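Local atomic coordinates of beta-L-arabinobiosidase (Bacteroides thetaiotaomicron, PDB entry 5MQR), a protein that probably hydrolyses glycosidic bonds of plant pectin as an arabinofuranosidase, with a sialidase activity that is less certain. Residues Lys528-Glu533 with Val545-Lys550; Phe475-Gly480 with Tyr602-Val607; Val974-Met979 with Pro1044-Asp1049; Val905-Ile910 with Thr968-Ser973. All blocks are in the same frame, centred on the assembly; numbering follows the deposited sequence.

Interaction 1. Residues Lys528-Glu533 with Val545-Lys550; sequences KTYHVE and VYVDGK
Asp548 meets His531 because its carboxylate is swung beside its own backbone N (chi1 -61°), which turns OD1 back toward the opposite strand. There OD1 takes the N-H of His531 at 2.9 Å, nearly straight at 175°, and Asp548 N returns a bond of 2.8 Å to His531 O. The side-chain oxygen thus stands where a strand carbonyl would accept in a regular hydrogen-bonded pair. The two strands are the arms of the antiparallel hairpin 530-537/542-547, and past Val547 the chain folds into a type I' turn, with Asp548 and Gly549 at its corners, to start strand 550-556. Two residues further along, in the next hydrogen-bonded pair, Glu533 and Tyr546 bond in both directions, Tyr546 N to Glu533 O being 2.7 Å; that same oxygen lies at the edge of the Tyr546 ring. On the other face Val532 and Val547 form a non-hydrogen-bonded pair, and Val547 CG1 comes obliquely to 3.9 Å from Tyr530 CD1. Met522 of strand 518-523 packs on these two residues. One water probably bridges Asp548 OD2 to Thr529 O and another OD1 to the same carbonyl, and a third joins His531 O to Gly549 N.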
# COMPACT_ATOMS: atom_id res chain seq x y z
N LYS A 528 27.88 23.70 -13.94
CA LYS A 528 26.88 24.72 -13.70
C LYS A 528 25.60 24.00 -13.28
O LYS A 528 25.26 22.95 -13.82
CB LYS A 528 26.68 25.50 -15.00
CG LYS A 528 26.04 26.87 -14.86
CD LYS A 528 26.36 27.77 -16.06
CE LYS A 528 25.83 29.19 -15.85
NZ LYS A 528 24.34 29.18 -15.71
N THR A 529 24.92 24.57 -12.29
CA THR A 529 23.68 24.02 -11.78
C THR A 529 22.49 24.71 -12.49
O THR A 529 22.38 25.94 -12.47
CB THR A 529 23.61 24.23 -10.25
OG1 THR A 529 24.64 23.44 -9.64
CG2 THR A 529 22.25 23.80 -9.68
N TYR A 530 21.65 23.90 -13.13
CA TYR A 530 20.45 24.34 -13.84
C TYR A 530 19.22 23.84 -13.08
O TYR A 530 19.15 22.67 -12.71
CB TYR A 530 20.44 23.75 -15.25
CG TYR A 530 21.58 24.22 -16.14
CD1 TYR A 530 21.58 25.50 -16.69
CD2 TYR A 530 22.64 23.38 -16.43
CE1 TYR A 530 22.61 25.94 -17.52
CE2 TYR A 530 23.67 23.81 -17.25
CZ TYR A 530 23.65 25.09 -17.78
OH TYR A 530 24.66 25.48 -18.59
N HIS A 531 18.26 24.72 -12.82
CA HIS A 531 17.02 24.31 -12.25
C HIS A 531 16.04 23.95 -13.37
O HIS A 531 15.62 24.83 -14.14
CB HIS A 531 16.44 25.38 -11.33
CG HIS A 531 15.26 24.90 -10.56
ND1 HIS A 531 15.35 23.90 -9.62
CD2 HIS A 531 13.94 25.22 -10.65
CE1 HIS A 531 14.15 23.64 -9.14
NE2 HIS A 531 13.28 24.43 -9.74
N VAL A 532 15.70 22.67 -13.47
CA VAL A 532 14.86 22.16 -14.54
C VAL A 532 13.47 21.88 -14.01
O VAL A 532 13.35 21.25 -12.96
CB VAL A 532 15.39 20.85 -15.13
CG1 VAL A 532 14.57 20.45 -16.36
CG2 VAL A 532 16.86 21.02 -15.50
N GLU A 533 12.45 22.37 -14.72
CA GLU A 533 11.05 22.04 -14.41
C GLU A 533 10.38 21.56 -15.69
O GLU A 533 10.43 22.20 -16.72
CB GLU A 533 10.24 23.20 -13.79
CG GLU A 533 8.88 22.73 -13.24
CD GLU A 533 8.12 23.76 -12.42
OE1 GLU A 533 8.54 24.93 -12.39
OE2 GLU A 533 7.08 23.40 -11.80
N VAL A 545 9.23 22.60 -20.86
CA VAL A 545 10.44 22.49 -20.06
C VAL A 545 10.92 23.90 -19.73
O VAL A 545 10.94 24.79 -20.59
CB VAL A 545 11.52 21.67 -20.78
CG1 VAL A 545 12.84 21.73 -20.04
CG2 VAL A 545 11.07 20.23 -20.88
N TYR A 546 11.25 24.10 -18.46
CA TYR A 546 11.77 25.37 -18.00
C TYR A 546 13.16 25.13 -17.44
O TYR A 546 13.42 24.12 -16.78
CB TYR A 546 10.87 25.96 -16.91
CG TYR A 546 9.44 26.27 -17.35
CD1 TYR A 546 8.46 25.27 -17.38
CD2 TYR A 546 9.07 27.56 -17.73
CE1 TYR A 546 7.15 25.57 -17.79
CE2 TYR A 546 7.78 27.87 -18.11
CZ TYR A 546 6.83 26.87 -18.16
OH TYR A 546 5.57 27.21 -18.56
N VAL A 547 14.05 26.08 -17.71
CA VAL A 547 15.35 26.09 -17.10
C VAL A 547 15.54 27.44 -16.43
O VAL A 547 15.39 28.51 -17.08
CB VAL A 547 16.46 25.82 -18.12
CG1 VAL A 547 17.84 26.07 -17.50
CG2 VAL A 547 16.33 24.39 -18.64
N ASP A 548 15.88 27.39 -15.14
CA ASP A 548 16.09 28.60 -14.32
C ASP A 548 14.91 29.57 -14.46
O ASP A 548 15.09 30.76 -14.59
CB ASP A 548 17.42 29.30 -14.70
CG ASP A 548 18.65 28.41 -14.46
OD1 ASP A 548 18.59 27.51 -13.59
OD2 ASP A 548 19.70 28.63 -15.12
N GLY A 549 13.70 29.02 -14.47
CA GLY A 549 12.49 29.84 -14.56
C GLY A 549 12.03 30.27 -15.95
O GLY A 549 10.98 30.86 -16.06
N LYS A 550 12.79 29.98 -17.01
CA LYS A 550 12.42 30.39 -18.37
C LYS A 550 12.07 29.20 -19.24
O LYS A 550 12.78 28.21 -19.26
CB LYS A 550 13.54 31.21 -19.00
CG LYS A 550 13.49 32.66 -18.51
CD LYS A 550 14.86 33.28 -18.25
CE LYS A 550 14.68 34.59 -17.47
NZ LYS A 550 15.91 35.42 -17.57
O HOH W 1 21.94 28.14 -13.96
O HOH W 2 20.30 27.21 -11.07
O HOH W 3 13.03 26.34 -14.36

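Interaction 2. Residues Phe475-Gly480 with Tyr602-Val607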
# COMPACT_ATOMS: atom_id res chain seq x y z
N PHE A 475 13.92 19.52 -10.63
CA PHE A 475 15.17 19.05 -10.06
C PHE A 475 16.28 19.96 -10.49
O PHE A 475 16.15 20.66 -11.50
CB PHE A 475 15.49 17.58 -10.47
CG PHE A 475 15.49 17.35 -11.96
CD1 PHE A 475 16.65 17.51 -12.70
CD2 PHE A 475 14.33 16.95 -12.62
CE1 PHE A 475 16.66 17.31 -14.07
CE2 PHE A 475 14.34 16.75 -14.00
CZ PHE A 475 15.50 16.93 -14.71
N ASP A 476 17.36 19.97 -9.72
CA ASP A 476 18.59 20.65 -10.09
C ASP A 476 19.51 19.66 -10.77
O ASP A 476 19.61 18.52 -10.34
CB ASP A 476 19.26 21.27 -8.87
CG ASP A 476 18.43 22.36 -8.26
OD1 ASP A 476 18.06 23.30 -8.98
OD2 ASP A 476 18.13 22.28 -7.05
N LEU A 477 20.19 20.11 -11.81
CA LEU A 477 20.98 19.26 -12.70
C LEU A 477 22.31 19.92 -12.93
O LEU A 477 22.38 21.12 -13.25
CB LEU A 477 20.26 19.15 -14.04
CG LEU A 477 20.90 18.39 -15.20
CD1 LEU A 477 21.13 16.92 -14.89
CD2 LEU A 477 19.98 18.55 -16.40
N SER A 478 23.37 19.14 -12.81
CA SER A 478 24.72 19.59 -13.15
C SER A 478 25.43 18.48 -13.89
O SER A 478 25.31 17.32 -13.52
CB SER A 478 25.50 19.91 -11.89
OG SER A 478 26.66 20.67 -12.21
N ALA A 479 26.17 18.84 -14.93
CA ALA A 479 26.98 17.90 -15.70
C ALA A 479 28.46 18.20 -15.49
O ALA A 479 28.88 19.35 -15.56
CB ALA A 479 26.63 18.01 -17.17
N GLY A 480 29.27 17.17 -15.29
CA GLY A 480 30.72 17.36 -15.13
C GLY A 480 31.51 17.65 -16.41
O GLY A 480 32.74 17.73 -16.37
N TYR A 602 27.15 13.02 -14.07
CA TYR A 602 25.95 13.87 -13.92
C TYR A 602 25.50 13.85 -12.48
O TYR A 602 25.64 12.85 -11.78
CB TYR A 602 24.83 13.38 -14.83
CG TYR A 602 25.27 13.28 -16.27
CD1 TYR A 602 25.26 14.40 -17.10
CD2 TYR A 602 25.77 12.08 -16.78
CE1 TYR A 602 25.70 14.32 -18.42
CE2 TYR A 602 26.23 12.00 -18.09
CZ TYR A 602 26.17 13.11 -18.90
OH TYR A 602 26.61 13.02 -20.20
N ARG A 603 24.94 14.97 -12.04
CA ARG A 603 24.44 15.09 -10.69
C ARG A 603 23.01 15.66 -10.66
O ARG A 603 22.70 16.60 -11.39
CB ARG A 603 25.35 16.01 -9.92
CG ARG A 603 26.71 15.43 -9.64
CD ARG A 603 27.57 16.52 -9.04
NE ARG A 603 28.87 16.03 -8.63
CZ ARG A 603 29.88 15.77 -9.44
NH1 ARG A 603 29.76 15.90 -10.76
NH2 ARG A 603 31.03 15.35 -8.94
N ILE A 604 22.15 15.10 -9.81
CA ILE A 604 20.82 15.68 -9.59
C ILE A 604 20.58 15.91 -8.10
O ILE A 604 21.17 15.25 -7.26
CB ILE A 604 19.68 14.87 -10.25
CG1 ILE A 604 19.64 13.43 -9.72
CG2 ILE A 604 19.86 14.85 -11.76
CD1 ILE A 604 18.45 12.63 -10.21
N ALA A 605 19.73 16.88 -7.82
CA ALA A 605 19.37 17.25 -6.47
C ALA A 605 17.95 17.81 -6.40
O ALA A 605 17.44 18.34 -7.38
CB ALA A 605 20.35 18.29 -5.93
N ASN A 606 17.34 17.71 -5.22
CA ASN A 606 16.07 18.38 -4.91
C ASN A 606 14.98 17.95 -5.89
O ASN A 606 14.32 18.78 -6.52
CB ASN A 606 16.25 19.90 -4.91
CG ASN A 606 17.28 20.35 -3.91
OD1 ASN A 606 17.22 20.00 -2.73
ND2 ASN A 606 18.23 21.13 -4.36
N VAL A 607 14.80 16.64 -6.01
CA VAL A 607 13.88 16.11 -6.98
C VAL A 607 12.49 16.23 -6.35
O VAL A 607 12.26 15.66 -5.29
CB VAL A 607 14.21 14.64 -7.28
CG1 VAL A 607 13.20 14.07 -8.25
CG2 VAL A 607 15.62 14.51 -7.83
O HOH W 4 27.95 16.93 -12.52
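This is a buried antiparallel strand pairing inside the eight-stranded sheet, where strand 470-479 runs beside strand 600-610. Two hydrogen-bonded pairs carry the ladder. Asp476 and Ala605 bond in both directions, Asp476 N reaching Ala605 O at 2.9 Å, and so do Ser478 and Arg603, with Arg603 N 2.8 Å from Ser478 O. Beyond Ala605 the match slips: Phe475 lies nearest Val607, and Asn606, with a positive phi of 58°, is the extra residue on its strand. Its side chain reaches back, ND2 donating a hydrogen bond to Asp476 OD2 at 2.9 Å; the oxygen lies close to the amide plane, while the amide and carboxylate planes stand perpendicular. His531 binds the other oxygen, OD1, so both ends of this carboxylate are held and its rotation is probably fixed.

The face bearing Leu477, Ala479, Tyr602 and Ile604 is largely apolar. Leu477 CD1 lies 4.0 Å from Ile604 CG2, and Ala479 CB comes obliquely to Tyr602 CD1 at 3.9 Å. Phe475 has its CG wedged between backbone N and carbonyl carbon (chi1 55°), leaving CB 4.1 Å from Val607 CG2 while the ring leads away to meet Phe569 edge-to-face. On the reverse face Arg603 extends to a salt bridge with Glu444, and a water sits in the guanidinium plane, 2.7 Å from Arg603 NH1. One polar face and one apolar face packed on strands 431-435 and 487-492 of a second sheet are what a beta-sandwich strand has, consistent with the carbohydrate-binding-module family to which strand 470-479 belongs.

Interaction 3. Residues Val974-Met979 with Pro1044-Asp1049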
# COMPACT_ATOMS: atom_id res chain seq x y z
N VAL A 974 -22.01 -5.56 17.65
CA VAL A 974 -23.27 -4.89 17.80
C VAL A 974 -23.34 -3.60 16.98
O VAL A 974 -24.34 -3.36 16.31
CB VAL A 974 -23.62 -4.62 19.29
CG1 VAL A 974 -24.89 -3.77 19.41
CG2 VAL A 974 -23.82 -5.95 20.01
N TYR A 975 -22.31 -2.78 17.07
CA TYR A 975 -22.28 -1.53 16.30
C TYR A 975 -22.27 -1.85 14.79
O TYR A 975 -23.03 -1.25 14.02
CB TYR A 975 -21.08 -0.63 16.68
CG TYR A 975 -20.93 0.55 15.77
CD1 TYR A 975 -21.60 1.76 16.03
CD2 TYR A 975 -20.16 0.47 14.64
CE1 TYR A 975 -21.49 2.85 15.16
CE2 TYR A 975 -20.03 1.54 13.77
CZ TYR A 975 -20.69 2.73 14.02
OH TYR A 975 -20.54 3.77 13.14
N PHE A 976 -21.42 -2.79 14.39
CA PHE A 976 -21.31 -3.17 12.99
C PHE A 976 -22.63 -3.65 12.46
O PHE A 976 -23.03 -3.27 11.36
CB PHE A 976 -20.27 -4.28 12.77
CG PHE A 976 -20.03 -4.61 11.33
CD1 PHE A 976 -20.80 -5.59 10.68
CD2 PHE A 976 -19.08 -3.93 10.60
CE1 PHE A 976 -20.62 -5.87 9.34
CE2 PHE A 976 -18.86 -4.23 9.26
CZ PHE A 976 -19.64 -5.19 8.62
N ARG A 977 -23.30 -4.49 13.24
CA ARG A 977 -24.57 -5.09 12.84
C ARG A 977 -25.64 -4.02 12.61
O ARG A 977 -26.39 -4.12 11.65
CB ARG A 977 -25.02 -6.14 13.87
CG ARG A 977 -26.30 -6.91 13.54
CD ARG A 977 -26.21 -7.59 12.16
NE ARG A 977 -27.44 -8.31 11.83
CZ ARG A 977 -27.83 -8.67 10.60
NH1 ARG A 977 -27.10 -8.40 9.51
NH2 ARG A 977 -28.99 -9.32 10.45
N GLN A 978 -25.68 -3.00 13.45
CA GLN A 978 -26.66 -1.92 13.27
C GLN A 978 -26.33 -1.05 12.07
O GLN A 978 -27.24 -0.60 11.39
CB GLN A 978 -26.82 -1.08 14.54
CG GLN A 978 -27.60 -1.77 15.64
CD GLN A 978 -28.98 -2.24 15.17
OE1 GLN A 978 -29.63 -1.57 14.38
NE2 GLN A 978 -29.42 -3.39 15.64
N MSE A 979 -25.04 -0.83 11.80
CA MSE A 979 -24.64 -0.17 10.57
C MSE A 979 -25.00 -1.01 9.36
O MSE A 979 -25.43 -0.45 8.36
CB MSE A 979 -23.15 0.16 10.54
CG MSE A 979 -22.80 1.27 11.52
SE MSE A 979 -23.39 3.02 10.84
CE MSE A 979 -22.08 3.26 9.38
N PRO A 1044 -11.34 1.92 14.85
CA PRO A 1044 -12.40 1.28 14.08
C PRO A 1044 -13.27 0.36 14.92
O PRO A 1044 -12.76 -0.38 15.73
CB PRO A 1044 -11.66 0.46 13.04
CG PRO A 1044 -10.27 0.97 13.04
CD PRO A 1044 -10.01 1.49 14.41
N LEU A 1045 -14.58 0.43 14.71
CA LEU A 1045 -15.51 -0.45 15.38
C LEU A 1045 -15.95 -1.55 14.43
O LEU A 1045 -17.13 -1.77 14.21
CB LEU A 1045 -16.72 0.35 15.91
CG LEU A 1045 -16.37 1.57 16.75
CD1 LEU A 1045 -17.62 2.40 16.99
CD2 LEU A 1045 -15.67 1.17 18.03
N ILE A 1046 -15.00 -2.21 13.81
CA ILE A 1046 -15.25 -3.33 12.94
C ILE A 1046 -14.71 -4.50 13.76
O ILE A 1046 -13.65 -4.38 14.34
CB ILE A 1046 -14.51 -3.13 11.63
CG1 ILE A 1046 -15.05 -1.88 10.96
CG2 ILE A 1046 -14.68 -4.33 10.70
CD1 ILE A 1046 -14.33 -1.49 9.69
N PRO A 1047 -15.46 -5.61 13.86
CA PRO A 1047 -14.87 -6.74 14.57
C PRO A 1047 -13.65 -7.33 13.87
O PRO A 1047 -13.45 -7.16 12.65
CB PRO A 1047 -15.99 -7.79 14.62
CG PRO A 1047 -17.11 -7.26 13.79
CD PRO A 1047 -16.88 -5.81 13.55
N ALA A 1048 -12.85 -8.02 14.67
CA ALA A 1048 -11.74 -8.80 14.15
C ALA A 1048 -12.32 -9.86 13.21
O ALA A 1048 -13.34 -10.50 13.53
CB ALA A 1048 -10.95 -9.46 15.29
N ASP A 1049 -11.69 -10.00 12.05
CA ASP A 1049 -12.06 -11.01 11.03
C ASP A 1049 -13.35 -10.74 10.27
O ASP A 1049 -13.88 -11.64 9.61
CB ASP A 1049 -12.06 -12.45 11.61
CG ASP A 1049 -10.73 -12.83 12.18
OD1 ASP A 1049 -9.79 -13.01 11.37
OD2 ASP A 1049 -10.62 -12.91 13.43
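Leu1045 packs on Tyr975 where the loop between strands 1040-1042 and 1053-1061 leans on helix 972-985. The helix belongs to the helical glycoside hydrolase part, probably an (alpha/alpha)6 barrel as the name six-hairpin glycosidase suggests, and the loop leads into the antiparallel sheet of the C-terminal part. No hydrogen bond crosses between the two segments.

Starting at CB, Leu1045 lies on the same side of the tyrosine ring as its own CD1, but out past the CD2 corner, 3.7 Å from Tyr975 CD2 and a little further from CE2. CG lies beside the backbone N (chi1 -52°), and the branches divide there. CD1 goes over the ring: it sits 3.9 Å from the centroid of Tyr975, just 8° off the normal, a CH-pi contact made almost squarely over the middle of the face. The leucine and tyrosine side chains cross at about a right angle. CD2 heads for Asp972 at the first turn of the helix. Helix 948-964 meets the same tyrosine through Leu955 and Met962.

Phe976, next on the helix, makes the second half of the contact. Its ring is met obliquely by Ile1046 CG2, 4.4 Å from Phe976 CD2, and by the Pro1047 ring. Phe668 of helix 666-680 and Trp1051 of the loop before strand 1053-1061 also pack on this phenylalanine, Trp1051 edge-to-face. Pro1047 brings one atom to it, CD, which lies 3.8 Å from Phe976 CB and 4.0 Å from Phe976 CG.

Interaction 4. Residues Val905-Ile910 with Thr968-Ser973; sequences VAWKEI and TVLSDS
The lead-in to helix 972-985, ending at Ser971 in the N-cap position, packs here, within the helical MGH1-like glycoside hydrolase domain, against the helically coiled turns that follow helix 901-904. The contact is apolar throughout, with no hydrogen bond between the two segments, and Val969 and Leu970 bring most of it.

Leu970 straddles the backbone and ring of Trp907. Its CG lies beside its backbone N (chi1 -64°) and its two methyls fork from there: CD1 comes obliquely to the indole at 3.9 Å from Trp907 CE3 and about as close to its CB, while CD2 rests 3.8 Å from Trp907 O and reaches the neighbourhood of Ile910, 4.5 Å from its CB. The leucine and tryptophan side chains cross at about a right angle. Trp907 O is at the same time the acceptor of the bond from Ile910 N that closes the local turn.

Val969 sits one step back and works on Lys908. With CG1 anti to N (chi1 166°), that methyl touches Lys908 CG at 3.8 Å, and CG2 lies 4.1 Å from Lys908 CE, so the valine lies across the extended aliphatic part of the lysine. CG1 also lies 4.2 Å from Trp907 CB.

Backbone N of Leu970 is hydrogen-bonded to Gln967 OE1. Beyond the two segments, Trp907 stacks on Phe961 of helix 948-964 and on Tyr889, with Trp892 edge-to-face, and Met958 of that helix touches both Trp907 and Leu970, placing the contact over helix 948-964 as the chain turns toward helix 972-985.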
# COMPACT_ATOMS: atom_id res chain seq x y z
N VAL A 905 -26.54 0.78 31.52
CA VAL A 905 -27.62 -0.16 31.34
C VAL A 905 -28.64 0.29 30.27
O VAL A 905 -29.22 -0.56 29.62
CB VAL A 905 -28.29 -0.46 32.70
CG1 VAL A 905 -29.12 0.71 33.15
CG2 VAL A 905 -29.15 -1.71 32.63
N ALA A 906 -28.81 1.60 30.05
CA ALA A 906 -29.64 2.11 28.93
C ALA A 906 -29.30 1.51 27.56
O ALA A 906 -30.18 1.25 26.74
CB ALA A 906 -29.55 3.64 28.86
N TRP A 907 -28.02 1.28 27.34
CA TRP A 907 -27.54 0.76 26.08
C TRP A 907 -27.87 -0.73 25.85
O TRP A 907 -27.73 -1.21 24.72
CB TRP A 907 -26.03 1.02 25.94
CG TRP A 907 -25.76 2.45 25.70
CD1 TRP A 907 -25.29 3.36 26.59
CD2 TRP A 907 -25.97 3.14 24.49
NE1 TRP A 907 -25.19 4.59 26.00
CE2 TRP A 907 -25.59 4.49 24.70
CE3 TRP A 907 -26.43 2.77 23.23
CZ2 TRP A 907 -25.67 5.46 23.70
CZ3 TRP A 907 -26.51 3.73 22.23
CH2 TRP A 907 -26.12 5.06 22.47
N LYS A 908 -28.33 -1.44 26.88
CA LYS A 908 -28.75 -2.82 26.71
C LYS A 908 -29.96 -2.93 25.78
O LYS A 908 -30.14 -3.96 25.13
CB LYS A 908 -29.06 -3.50 28.05
CG LYS A 908 -27.81 -3.74 28.87
CD LYS A 908 -28.08 -4.56 30.12
CE LYS A 908 -26.75 -4.88 30.80
NZ LYS A 908 -26.90 -5.86 31.93
N GLU A 909 -30.76 -1.87 25.70
CA GLU A 909 -31.97 -1.88 24.88
C GLU A 909 -31.68 -1.92 23.37
O GLU A 909 -32.56 -2.22 22.59
CB GLU A 909 -32.87 -0.71 25.23
CG GLU A 909 -33.30 -0.70 26.68
CD GLU A 909 -33.94 -2.01 27.10
OE1 GLU A 909 -35.02 -2.33 26.55
OE2 GLU A 909 -33.36 -2.73 27.96
N ILE A 910 -30.45 -1.64 22.99
CA ILE A 910 -30.01 -1.79 21.62
C ILE A 910 -30.09 -3.26 21.16
O ILE A 910 -30.38 -3.53 19.99
CB ILE A 910 -28.59 -1.21 21.44
CG1 ILE A 910 -28.58 0.30 21.68
CG2 ILE A 910 -28.03 -1.48 20.06
CD1 ILE A 910 -29.47 1.14 20.78
N THR A 968 -18.83 -1.97 29.11
CA THR A 968 -18.77 -3.43 28.90
C THR A 968 -20.06 -4.01 28.30
O THR A 968 -20.20 -5.22 28.20
CB THR A 968 -18.46 -4.17 30.22
OG1 THR A 968 -19.43 -3.77 31.19
CG2 THR A 968 -17.05 -3.82 30.75
N VAL A 969 -20.98 -3.15 27.87
CA VAL A 969 -22.28 -3.60 27.38
C VAL A 969 -22.29 -3.93 25.87
O VAL A 969 -22.91 -4.90 25.45
CB VAL A 969 -23.36 -2.56 27.78
CG1 VAL A 969 -24.67 -2.76 27.03
CG2 VAL A 969 -23.62 -2.66 29.28
N LEU A 970 -21.60 -3.15 25.06
CA LEU A 970 -21.66 -3.23 23.62
C LEU A 970 -20.32 -3.63 23.01
O LEU A 970 -19.29 -3.05 23.33
CB LEU A 970 -22.05 -1.86 23.07
CG LEU A 970 -23.42 -1.33 23.45
CD1 LEU A 970 -23.59 0.08 22.90
CD2 LEU A 970 -24.51 -2.25 22.92
N SER A 971 -20.35 -4.63 22.13
CA SER A 971 -19.18 -5.02 21.35
C SER A 971 -19.20 -4.33 19.98
O SER A 971 -20.19 -3.75 19.55
CB SER A 971 -19.16 -6.54 21.16
OG SER A 971 -20.32 -6.97 20.48
N ASP A 972 -18.07 -4.42 19.29
CA ASP A 972 -17.98 -4.00 17.90
C ASP A 972 -19.05 -4.67 17.00
O ASP A 972 -19.63 -4.01 16.14
CB ASP A 972 -16.56 -4.25 17.34
CG ASP A 972 -15.51 -3.34 17.97
OD1 ASP A 972 -15.88 -2.46 18.78
OD2 ASP A 972 -14.30 -3.52 17.68
N SER A 973 -19.31 -5.96 17.23
CA SER A 973 -20.30 -6.70 16.44
C SER A 973 -21.65 -6.06 16.48
O SER A 973 -22.36 -6.05 15.48
CB SER A 973 -20.46 -8.14 16.94
OG SER A 973 -19.29 -8.83 16.62

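The four contacts form two pairs on opposite sides of the chain's centre. Interactions 1 and 2, with centres 11 Å apart, share one antiparallel sheet: strand 470-479 lies between 530-537 and 600-610, and Val532 N probably hydrogen-bonds Phe475 O where the first two meet. Along the chain interaction 1 is nested within the loop closed by interaction 2. Interactions 3 and 4, about 12 Å apart, share helix 972-985, interaction 4 at its start and closing before 3 opens; Asp972 and Ser973 touch the 1044-1049 loop. Between the pairs, centres lie 52 to 63 Å apart without touching, so the two pairs belong to separate regions of the chain, one in a beta sheet and one around helix 972-985.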